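Local coordinates for De Novo Protein OR329 (Artificial gene, PDB 4HXT), which has no known natural function, being a computationally designed armadillo-type repeat protein that probably served as a scaffold in work on self-assembling cyclic homo-oligomers, at residues Ser31-Ala34 with Ser35-Lys38; Gly44-Glu47 with Val48-Leu52; Val88-Leu91 with Val92-Thr96. All coordinates share one frame; numbering follows the deposited sequence.

Overall arrangement
The three contacts lie in series along the chain of this armadillo-type solenoid, interaction 1 at the start of a helix, interactions 2 and 3 along most of the length of two short ones. Interactions 1 and 2 belong to helices 34-42 and 45-52, which follow each other within one armadillo-like repeat; their centres are 16 Å apart and their nearest atoms about 7 Å. Interaction 3, on helix 87-94, belongs to the next repeat, its centre 14 Å from that of interaction 2 with nearest atoms about 4 Å apart. Interactions 1 and 3 are farthest apart, 24 Å between centres. Burial rises along the series, from the surface turn of 31-38 to the buried contact of 88-96.

Interaction 1 (Ser31-Ala34 with Ser35-Lys38); sequences SGPA and SAIK
Pro33 and Ala36 meet where the loop after helix 16-30 turns into helix 34-42. The ring of Pro33 sits beside the first turn, its CD 4.0 Å from the Ala36 CB, while the same methyl lies 3.6 Å from the Pro33 O. That carbonyl is the point on which the close packing gathers. Ile37 offers its backbone N to the Pro33 O in a weak bond of 3.4 Å, and its side chain closes over the same oxygen, with Ile37 CG1 3.5 Å from Pro33 O. Placing CG1 beside the backbone N (chi1 -66°) is what brings this branch back to the N-cap carbonyl. Ile37 is buried, and its side chain reaches on to Ile71 of helix 58-71, tying the start of this helix to that longer one. One residue on, Lys38 N gives the firmer bond, 2.9 Å to Ala34 O, with the donor tilted 26° from the carbonyl plane.

The outer side is sparser and more open to solvent, with Ala34, Ser35 and Lys38 all exposed. Its one side-chain touch onto the proline ring comes from Ser35, whose OG lies 3.4 Å from Pro33 CB, held between its own backbone N and carbonyl carbon (chi1 55°). Lys38 touches the turn through its CB, 3.6 Å from Ala34 O; the rest of its bent chain runs away, and NZ makes a long, weak ion pair with Asp42. Ser31 is exposed too, its OG hydrogen-bonded to Glu28 O. Proline at the N-cap, followed by the first i to i+4 bonds, marks a helix N-terminus, here in the short loop between helices 16-30 and 34-42 of an armadillo-type repeat.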
loop_
_atom_site.group_PDB
_atom_site.type_symbol
_atom_site.label_atom_id
_atom_site.label_comp_id
_atom_site.label_asym_id
_atom_site.label_seq_id
_atom_site.Cartn_x
_atom_site.Cartn_y
_atom_site.Cartn_z
ATOM N N SER A 31 -5.581 -25.800 -1.874
ATOM C CA SER A 31 -5.329 -25.682 -0.439
ATOM C C SER A 31 -3.947 -26.218 -0.084
ATOM O O SER A 31 -3.580 -26.288 1.088
ATOM C CB SER A 31 -6.396 -26.438 0.361
ATOM O OG SER A 31 -6.319 -27.835 0.140
ATOM N N GLY A 32 -3.181 -26.588 -1.107
ATOM C CA GLY A 32 -1.846 -27.113 -0.887
ATOM C C GLY A 32 -0.760 -26.069 -1.071
ATOM O O GLY A 32 -0.972 -24.900 -0.758
ATOM N N PRO A 33 0.421 -26.465 -1.576
ATOM C CA PRO A 33 1.563 -25.574 -1.809
ATOM C C PRO A 33 1.258 -24.466 -2.810
ATOM O O PRO A 33 0.217 -24.479 -3.466
ATOM C CB PRO A 33 2.637 -26.522 -2.336
ATOM C CG PRO A 33 2.286 -27.821 -1.696
ATOM C CD PRO A 33 0.793 -27.860 -1.860
ATOM N N ALA A 34 2.177 -23.511 -2.923
ATOM C CA ALA A 34 2.020 -22.404 -3.858
ATOM C C ALA A 34 2.280 -22.930 -5.261
ATOM O O ALA A 34 1.784 -22.384 -6.249
ATOM C CB ALA A 34 3.006 -21.288 -3.525
ATOM N N SER A 35 3.070 -23.997 -5.338
ATOM C CA SER A 35 3.403 -24.616 -6.614
ATOM C C SER A 35 2.158 -25.265 -7.203
ATOM O O SER A 35 1.934 -25.212 -8.412
ATOM C CB SER A 35 4.502 -25.666 -6.419
ATOM O OG SER A 35 4.125 -26.618 -5.439
ATOM N N ALA A 36 1.353 -25.880 -6.341
ATOM C CA ALA A 36 0.120 -26.527 -6.776
ATOM C C ALA A 36 -0.827 -25.457 -7.322
ATOM O O ALA A 36 -1.509 -25.663 -8.329
ATOM C CB ALA A 36 -0.527 -27.258 -5.608
ATOM N N ILE A 37 -0.856 -24.309 -6.652
ATOM C CA ILE A 37 -1.708 -23.207 -7.074
ATOM C C ILE A 37 -1.240 -22.674 -8.422
ATOM O O ILE A 37 -2.058 -22.400 -9.301
ATOM C CB ILE A 37 -1.710 -22.066 -6.031
ATOM C CG1 ILE A 37 -2.361 -22.561 -4.734
ATOM C CG2 ILE A 37 -2.446 -20.859 -6.577
ATOM C CD1 ILE A 37 -2.600 -21.477 -3.690
ATOM N N LYS A 38 0.073 -22.539 -8.591
ATOM C CA LYS A 38 0.615 -22.045 -9.852
ATOM C C LYS A 38 0.278 -22.999 -10.992
ATOM O O LYS A 38 0.108 -22.575 -12.134
ATOM C CB LYS A 38 2.134 -21.859 -9.758
ATOM C CG LYS A 38 2.791 -21.581 -11.104
ATOM C CD LYS A 38 4.142 -20.897 -10.963
ATOM C CE LYS A 38 4.044 -19.411 -11.293
ATOM N NZ LYS A 38 3.664 -19.171 -12.719
#

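Interaction 2 (Gly44-Glu47 with Val48-Leu52); sequences GGVE and VLVKL
A Schellman motif closes the preceding helix at Gly44, which is also the N-cap of helix 45-52 and whose O takes a weak bond of 3.5 Å from Val48 N. The positive phi of Gly44, 76°, suits glycine. The CG2 methyl of Val48 leans on Gly44 O from 3.4 Å. From the next residue the helical bonding tightens: Leu49 N reaches Gly45 O at 2.8 Å, and Val50 N meets Val46 O at an equal distance, almost in line with the carbonyl bond. Leu49 also shields its acceptor, CG lying 3.2 Å from Gly45 O, because the branch stands beside its own backbone N (chi1 -76°).

In the armadillo-type solenoid this short helix has neighbours on several sides. Leu49 packs on Leu11 and on Ala67, Leu68 and Ile71 of helix 58-71, while Val46 meets Ala81 and Ile82 of helix 76-84. An alanine in place of Leu49 would remove the branched end and would probably open a gap against Leu11 and helix 58-71, leaving Gly45 O less shielded. Val46 CG1 and Val50 CG2 touch at 4.1 Å, the two side chains crossing at a slant. On the exposed side, Lys51 N bonds to Glu47 O at 3.1 Å, the donor tilted 24° from the carbonyl plane.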
loop_
_atom_site.group_PDB
_atom_site.type_symbol
_atom_site.label_atom_id
_atom_site.label_comp_id
_atom_site.label_asym_id
_atom_site.label_seq_id
_atom_site.Cartn_x
_atom_site.Cartn_y
_atom_site.Cartn_z
ATOM N N GLY A 44 -4.783 -22.383 -16.900
ATOM C CA GLY A 44 -5.928 -21.572 -17.284
ATOM C C GLY A 44 -7.156 -21.795 -16.414
ATOM O O GLY A 44 -8.266 -21.400 -16.782
ATOM N N GLY A 45 -6.955 -22.411 -15.253
ATOM C CA GLY A 45 -8.055 -22.701 -14.350
ATOM C C GLY A 45 -8.827 -21.515 -13.799
ATOM O O GLY A 45 -10.033 -21.607 -13.603
ATOM N N VAL A 46 -8.144 -20.404 -13.541
ATOM C CA VAL A 46 -8.801 -19.216 -13.007
ATOM C C VAL A 46 -9.895 -18.701 -13.945
ATOM O O VAL A 46 -11.026 -18.490 -13.519
ATOM C CB VAL A 46 -7.778 -18.083 -12.752
ATOM C CG1 VAL A 46 -8.493 -16.796 -12.355
ATOM C CG2 VAL A 46 -6.795 -18.507 -11.674
ATOM N N GLU A 47 -9.552 -18.495 -15.217
ATOM C CA GLU A 47 -10.510 -18.010 -16.204
ATOM C C GLU A 47 -11.741 -18.908 -16.230
ATOM O O GLU A 47 -12.870 -18.425 -16.209
ATOM C CB GLU A 47 -9.889 -17.981 -17.608
ATOM C CG GLU A 47 -8.980 -16.795 -17.919
ATOM C CD GLU A 47 -7.624 -16.892 -17.247
ATOM O OE1 GLU A 47 -7.339 -17.922 -16.606
ATOM O OE2 GLU A 47 -6.834 -15.935 -17.365
ATOM N N VAL A 48 -11.517 -20.217 -16.267
ATOM C CA VAL A 48 -12.613 -21.177 -16.319
ATOM C C VAL A 48 -13.429 -21.151 -15.026
ATOM O O VAL A 48 -14.654 -21.209 -15.065
ATOM C CB VAL A 48 -12.078 -22.605 -16.572
ATOM C CG1 VAL A 48 -13.223 -23.601 -16.625
ATOM C CG2 VAL A 48 -11.270 -22.634 -17.873
ATOM N N LEU A 49 -12.754 -21.061 -13.883
ATOM C CA LEU A 49 -13.451 -21.022 -12.599
ATOM C C LEU A 49 -14.296 -19.764 -12.481
ATOM O O LEU A 49 -15.384 -19.789 -11.906
ATOM C CB LEU A 49 -12.454 -21.080 -11.441
ATOM C CG LEU A 49 -11.870 -22.470 -11.191
ATOM C CD1 LEU A 49 -10.738 -22.367 -10.189
ATOM C CD2 LEU A 49 -12.971 -23.409 -10.686
ATOM N N VAL A 50 -13.785 -18.660 -13.021
ATOM C CA VAL A 50 -14.502 -17.393 -12.987
ATOM C C VAL A 50 -15.763 -17.511 -13.832
ATOM O O VAL A 50 -16.791 -16.916 -13.513
ATOM C CB VAL A 50 -13.622 -16.235 -13.515
ATOM C CG1 VAL A 50 -14.473 -14.999 -13.781
ATOM C CG2 VAL A 50 -12.543 -15.911 -12.486
ATOM N N LYS A 51 -15.686 -18.279 -14.910
ATOM C CA LYS A 51 -16.857 -18.463 -15.754
ATOM C C LYS A 51 -17.884 -19.306 -14.987
ATOM O O LYS A 51 -19.080 -19.036 -15.042
ATOM C CB LYS A 51 -16.486 -19.169 -17.057
ATOM C CG LYS A 51 -17.436 -18.845 -18.199
ATOM C CD LYS A 51 -17.611 -20.023 -19.140
ATOM C CE LYS A 51 -18.336 -19.613 -20.412
ATOM N NZ LYS A 51 -17.485 -18.735 -21.266
ATOM N N LEU A 52 -17.412 -20.319 -14.260
ATOM C CA LEU A 52 -18.314 -21.174 -13.492
ATOM C C LEU A 52 -19.052 -20.412 -12.402
ATOM O O LEU A 52 -20.078 -20.877 -11.900
ATOM C CB LEU A 52 -17.559 -22.350 -12.860
ATOM C CG LEU A 52 -17.108 -23.489 -13.775
ATOM C CD1 LEU A 52 -16.819 -24.723 -12.926
ATOM C CD2 LEU A 52 -18.185 -23.809 -14.788
#

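Interaction 3 (Val88-Leu91 with Val92-Thr96); sequences VEVL and VKLLT
Val92 lies one turn on from Val88 along helix 87-94, linked to it by main chain and side chain alike. Val92 N bonds to Val88 O at 2.9 Å; with CG1 anti to the backbone N (chi1 168°), CG2 of Val92 falls beside that N and rests 3.1 Å from Val88 O. Val92 CG2 also touches Val88 CG1 at 4.2 Å, one side chain slanting across the other. Lys93 follows, N to Glu89 O at 3.2 Å with the donor tilted 29° from the carbonyl plane; its CB lies near Val90 O, but the long chain leads away from the turn. Leu94 N bonds to Val90 O at 3.0 Å. Its side chain lies next to that of Val90 and points the same way, Leu94 CD1 coming to 4.2 Å from Val90 CG1. Beyond it, Leu94 packs on Leu53 and on Val102 and Ala106 of helix 100-113. Leu95 keeps a weak bond from N to Leu91 O, bent to 124°, while Leu95 CG sits 3.4 Å from Leu91 O; outward it meets Leu110 and Leu133. At Thr96, both N and OG1 donate to Lys93 O, so one carbonyl takes two bonds near the C-terminal end of the helix. Because these carbonyl oxygens are bonded within the helix, methyl and methine carbons can lie against them, and the apolar face can be buried between neighbouring helices, while Glu89, Lys93 and Thr96 stay exposed.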
loop_
_atom_site.group_PDB
_atom_site.type_symbol
_atom_site.label_atom_id
_atom_site.label_comp_id
_atom_site.label_asym_id
_atom_site.label_seq_id
_atom_site.Cartn_x
_atom_site.Cartn_y
_atom_site.Cartn_z
ATOM N N VAL A 88 -13.163 -10.411 -9.664
ATOM C CA VAL A 88 -13.631 -9.572 -8.561
ATOM C C VAL A 88 -15.057 -9.050 -8.750
ATOM O O VAL A 88 -15.886 -9.139 -7.845
ATOM C CB VAL A 88 -12.674 -8.375 -8.341
ATOM C CG1 VAL A 88 -13.285 -7.386 -7.360
ATOM C CG2 VAL A 88 -11.334 -8.879 -7.807
ATOM N N GLU A 89 -15.342 -8.508 -9.929
ATOM C CA GLU A 89 -16.671 -7.974 -10.223
ATOM C C GLU A 89 -17.725 -9.074 -10.053
ATOM O O GLU A 89 -18.810 -8.834 -9.522
ATOM C CB GLU A 89 -16.685 -7.420 -11.654
ATOM C CG GLU A 89 -17.918 -6.619 -12.050
ATOM C CD GLU A 89 -19.112 -7.491 -12.398
ATOM O OE1 GLU A 89 -18.910 -8.574 -12.985
ATOM O OE2 GLU A 89 -20.256 -7.082 -12.100
ATOM N N VAL A 90 -17.392 -10.285 -10.490
ATOM C CA VAL A 90 -18.320 -11.408 -10.383
ATOM C C VAL A 90 -18.490 -11.858 -8.930
ATOM O O VAL A 90 -19.600 -12.137 -8.485
ATOM C CB VAL A 90 -17.843 -12.600 -11.233
ATOM C CG1 VAL A 90 -18.936 -13.661 -11.302
ATOM C CG2 VAL A 90 -17.466 -12.119 -12.632
ATOM N N LEU A 91 -17.391 -11.921 -8.186
ATOM C CA LEU A 91 -17.468 -12.332 -6.790
ATOM C C LEU A 91 -18.295 -11.331 -6.005
ATOM O O LEU A 91 -19.030 -11.701 -5.090
ATOM C CB LEU A 91 -16.067 -12.442 -6.184
ATOM C CG LEU A 91 -15.206 -13.597 -6.694
ATOM C CD1 LEU A 91 -13.770 -13.388 -6.241
ATOM C CD2 LEU A 91 -15.756 -14.930 -6.183
ATOM N N VAL A 92 -18.172 -10.056 -6.364
ATOM C CA VAL A 92 -18.929 -9.013 -5.694
ATOM C C VAL A 92 -20.419 -9.269 -5.912
ATOM O O VAL A 92 -21.220 -9.122 -4.992
ATOM C CB VAL A 92 -18.541 -7.611 -6.223
ATOM C CG1 VAL A 92 -19.545 -6.563 -5.743
ATOM C CG2 VAL A 92 -17.137 -7.251 -5.731
ATOM N N LYS A 93 -20.788 -9.673 -7.125
ATOM C CA LYS A 93 -22.189 -9.953 -7.405
ATOM C C LYS A 93 -22.687 -11.151 -6.594
ATOM O O LYS A 93 -23.813 -11.146 -6.102
ATOM C CB LYS A 93 -22.413 -10.215 -8.895
ATOM C CG LYS A 93 -23.889 -10.341 -9.231
ATOM C CD LYS A 93 -24.149 -10.520 -10.713
ATOM C CE LYS A 93 -25.639 -10.387 -11.012
ATOM N NZ LYS A 93 -26.470 -11.307 -10.181
ATOM N N LEU A 94 -21.847 -12.172 -6.441
ATOM C CA LEU A 94 -22.228 -13.361 -5.677
ATOM C C LEU A 94 -22.391 -13.088 -4.185
ATOM O O LEU A 94 -22.985 -13.891 -3.457
ATOM C CB LEU A 94 -21.205 -14.478 -5.889
ATOM C CG LEU A 94 -21.449 -15.403 -7.091
ATOM C CD1 LEU A 94 -21.748 -14.588 -8.340
ATOM C CD2 LEU A 94 -20.230 -16.288 -7.298
ATOM N N LEU A 95 -21.863 -11.960 -3.723
ATOM C CA LEU A 95 -21.992 -11.609 -2.313
ATOM C C LEU A 95 -23.465 -11.482 -1.931
ATOM O O LEU A 95 -23.835 -11.689 -0.772
ATOM C CB LEU A 95 -21.286 -10.286 -2.019
ATOM C CG LEU A 95 -19.760 -10.310 -2.019
ATOM C CD1 LEU A 95 -19.237 -8.895 -1.785
ATOM C CD2 LEU A 95 -19.268 -11.256 -0.926
ATOM N N THR A 96 -24.302 -11.138 -2.908
ATOM C CA THR A 96 -25.728 -10.977 -2.656
ATOM C C THR A 96 -26.573 -12.191 -3.044
ATOM O O THR A 96 -27.796 -12.108 -3.163
ATOM C CB THR A 96 -26.272 -9.716 -3.357
ATOM O OG1 THR A 96 -25.913 -9.737 -4.743
ATOM C CG2 THR A 96 -25.698 -8.469 -2.702
#